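Local atomic coordinates of protein ElaA (PDB entry 5Z6N), a protein that is probably an N-acetyltransferase of the GNAT superfamily, moving an acetyl group from acetyl coenzyme A to an amine. Residues E73-G78 and E101-H106. Sequence-based numbering, arbitrary orientation.
Sequences EPVVIG and ETCTHH
This contact lies in the beta-alpha-beta unit of the GNAT fold made by strand 75-82, helix 91-106 and strand 112-117. The start of the strand, V75 to I77, meets the last turn of the helix through one side chain, C103. V75, I77 and C103 are all buried. Strand and helix come closest at V75 and C103, whose CA atoms are 7.0 Å apart.

The side chains of C103 and V75 leave their backbones toward each other. The sulfur of C103 meets side-chain carbons of two strand residues. On V75 the touching atom is CG1, 3.7 Å from C103 SG. With CG1 anti to the backbone N of V75 (chi1 -166°), this methyl faces the sulfur. I77 starts less directly, but its extended chain (chi2 -179°) brings the tip closer. V76, between them, turns its side chain to the other face of the sheet and packs on L66.

The interface is small, with 119 Å² buried in all, and it is wholly apolar. The backbone bonds run elsewhere: V75 and I77 bond to Y113 of the parallel strand 112-117, and within the helix H106 N bonds to T102 O at 2.9 Å. The neighbouring strands complete the surroundings of the sulfur. I65 of strand 59-67 touches both V75 and C103, while V112 of strand 112-117 touches V75, I77 and C103. I77 also packs on T99 and L100, about one turn earlier in the helix. I77 lies along the sulfur with two carbons, its terminal CD1 at 3.9 Å and the methylene CG1 at 4.0 Å from C103 SG.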
ATOM      1  N   GLU B  73      26.405  -7.824   4.196  1.00 53.59           N
ATOM      2  CA  GLU B  73      25.910  -6.655   4.912  1.00 55.88           C
ATOM      3  C   GLU B  73      24.913  -6.981   6.023  1.00 56.56           C
ATOM      4  O   GLU B  73      24.318  -8.068   6.016  1.00 60.33           O
ATOM      5  CB  GLU B  73      25.132  -5.760   3.943  1.00 60.00           C
ATOM      6  CG  GLU B  73      25.737  -5.622   2.571  1.00 65.09           C
ATOM      7  CD  GLU B  73      25.055  -6.517   1.566  1.00 70.46           C
ATOM      8  OE1 GLU B  73      24.043  -7.151   1.931  1.00 69.83           O
ATOM      9  OE2 GLU B  73      25.508  -6.560   0.405  1.00 76.45           O
ATOM     10  N   PRO B  74      24.702  -6.076   7.010  1.00 48.30           N
ATOM     11  CA  PRO B  74      23.868  -6.443   8.161  1.00 41.62           C
ATOM     12  C   PRO B  74      22.360  -6.606   8.038  1.00 39.06           C
ATOM     13  O   PRO B  74      21.764  -6.476   6.964  1.00 33.67           O
ATOM     14  CB  PRO B  74      24.198  -5.271   9.090  1.00 40.51           C
ATOM     15  CG  PRO B  74      24.214  -4.115   8.164  1.00 41.99           C
ATOM     16  CD  PRO B  74      24.907  -4.631   6.932  1.00 43.76           C
ATOM     17  N   VAL B  75      21.746  -6.906   9.183  1.00 38.79           N
ATOM     18  CA  VAL B  75      20.297  -6.894   9.315  1.00 30.25           C
ATOM     19  C   VAL B  75      19.808  -5.452   9.286  1.00 31.88           C
ATOM     20  O   VAL B  75      20.356  -4.582   9.975  1.00 31.76           O
ATOM     21  CB  VAL B  75      19.883  -7.589  10.618  1.00 29.64           C
ATOM     22  CG1 VAL B  75      18.416  -7.879  10.610  1.00 28.28           C
ATOM     23  CG2 VAL B  75      20.688  -8.861  10.832  1.00 30.47           C
ATOM     24  N   VAL B  76      18.775  -5.187   8.491  1.00 33.66           N
ATOM     25  CA  VAL B  76      18.210  -3.848   8.360  1.00 27.87           C
ATOM     26  C   VAL B  76      16.865  -3.817   9.067  1.00 27.25           C
ATOM     27  O   VAL B  76      16.022  -4.697   8.848  1.00 26.53           O
ATOM     28  CB  VAL B  76      18.062  -3.431   6.886  1.00 26.66           C
ATOM     29  CG1 VAL B  76      17.090  -2.254   6.755  1.00 14.92           C
ATOM     30  CG2 VAL B  76      19.426  -3.085   6.297  1.00 30.10           C
ATOM     31  N   ILE B  77      16.668  -2.811   9.917  1.00 29.07           N
ATOM     32  CA  ILE B  77      15.374  -2.512  10.517  1.00 25.15           C
ATOM     33  C   ILE B  77      14.838  -1.247   9.864  1.00 22.49           C
ATOM     34  O   ILE B  77      15.593  -0.299   9.621  1.00 20.94           O
ATOM     35  CB  ILE B  77      15.473  -2.343  12.045  1.00 19.36           C
ATOM     36  CG1 ILE B  77      15.917  -3.643  12.709  1.00 14.70           C
ATOM     37  CG2 ILE B  77      14.145  -1.889  12.630  1.00 22.40           C
ATOM     38  CD1 ILE B  77      16.013  -3.534  14.213  1.00 19.10           C
ATOM     39  N   GLY B  78      13.543  -1.236   9.566  1.00 22.19           N
ATOM     40  CA  GLY B  78      12.936  -0.070   8.952  1.00 20.61           C
ATOM     41  C   GLY B  78      11.429  -0.122   9.077  1.00 24.19           C
ATOM     42  O   GLY B  78      10.857  -1.110   9.548  1.00 29.47           O
ATOM     43  N   GLU B 101      15.232  -8.605  19.524  1.00 35.63           N
ATOM     44  CA  GLU B 101      15.178 -10.004  19.939  1.00 38.10           C
ATOM     45  C   GLU B 101      14.938 -10.921  18.747  1.00 41.85           C
ATOM     46  O   GLU B 101      15.360 -12.084  18.759  1.00 43.21           O
ATOM     47  CB  GLU B 101      14.085 -10.200  20.992  1.00 39.60           C
ATOM     48  CG  GLU B 101      13.825 -11.656  21.377  1.00 49.03           C
ATOM     49  CD  GLU B 101      12.545 -11.836  22.178  1.00 56.38           C
ATOM     50  OE1 GLU B 101      11.696 -10.917  22.166  1.00 56.73           O
ATOM     51  OE2 GLU B 101      12.379 -12.903  22.808  1.00 58.80           O
ATOM     52  N   THR B 102      14.269 -10.415  17.708  1.00 42.27           N
ATOM     53  CA  THR B 102      14.112 -11.180  16.477  1.00 39.02           C
ATOM     54  C   THR B 102      15.395 -11.167  15.651  1.00 28.88           C
ATOM     55  O   THR B 102      15.818 -12.211  15.144  1.00 23.56           O
ATOM     56  CB  THR B 102      12.938 -10.630  15.665  1.00 43.34           C
ATOM     57  OG1 THR B 102      11.737 -10.719  16.445  1.00 43.54           O
ATOM     58  CG2 THR B 102      12.756 -11.426  14.378  1.00 47.51           C
ATOM     59  N   CYS B 103      16.025  -9.998  15.513  1.00 26.78           N
ATOM     60  CA  CYS B 103      17.331  -9.930  14.861  1.00 28.27           C
ATOM     61  C   CYS B 103      18.359 -10.759  15.618  1.00 30.04           C
ATOM     62  O   CYS B 103      19.142 -11.501  15.016  1.00 29.55           O
ATOM     63  CB  CYS B 103      17.795  -8.477  14.754  1.00 29.66           C
ATOM     64  SG  CYS B 103      16.679  -7.373  13.863  1.00 32.46           S
ATOM     65  N   THR B 104      18.375 -10.636  16.948  1.00 31.25           N
ATOM     66  CA  THR B 104      19.282 -11.427  17.775  1.00 37.91           C
ATOM     67  C   THR B 104      19.085 -12.918  17.531  1.00 42.48           C
ATOM     68  O   THR B 104      20.031 -13.639  17.194  1.00 44.50           O
ATOM     69  CB  THR B 104      19.066 -11.095  19.254  1.00 36.53           C
ATOM     70  OG1 THR B 104      19.624  -9.808  19.544  1.00 46.91           O
ATOM     71  CG2 THR B 104      19.715 -12.141  20.145  1.00 29.33           C
ATOM     72  N   HIS B 105      17.849 -13.393  17.690  1.00 40.96           N
ATOM     73  CA  HIS B 105      17.567 -14.817  17.559  1.00 41.00           C
ATOM     74  C   HIS B 105      17.928 -15.324  16.170  1.00 42.94           C
ATOM     75  O   HIS B 105      18.770 -16.218  16.019  1.00 50.02           O
ATOM     76  CB  HIS B 105      16.092 -15.087  17.866  1.00 44.19           C
ATOM     77  CG  HIS B 105      15.757 -16.539  18.012  1.00 48.61           C
ATOM     78  ND1 HIS B 105      14.536 -16.978  18.477  1.00 49.57           N
ATOM     79  CD2 HIS B 105      16.481 -17.654  17.755  1.00 48.53           C
ATOM     80  CE1 HIS B 105      14.521 -18.298  18.501  1.00 48.82           C
ATOM     81  NE2 HIS B 105      15.690 -18.733  18.066  1.00 47.30           N
ATOM     82  N   HIS B 106      17.305 -14.757  15.134  1.00 40.86           N
ATOM     83  CA  HIS B 106      17.429 -15.327  13.797  1.00 38.28           C
ATOM     84  C   HIS B 106      18.860 -15.235  13.276  1.00 34.71           C
ATOM     85  O   HIS B 106      19.409 -16.220  12.772  1.00 42.80           O
ATOM     86  CB  HIS B 106      16.452 -14.649  12.837  1.00 39.70           C
ATOM     87  CG  HIS B 106      15.122 -15.332  12.756  1.00 38.83           C
ATOM     88  ND1 HIS B 106      14.184 -15.264  13.764  1.00 37.41           N
ATOM     89  CD2 HIS B 106      14.585 -16.120  11.794  1.00 38.00           C
ATOM     90  CE1 HIS B 106      13.121 -15.969  13.421  1.00 38.66           C
ATOM     91  NE2 HIS B 106      13.340 -16.500  12.231  1.00 40.34           N
TER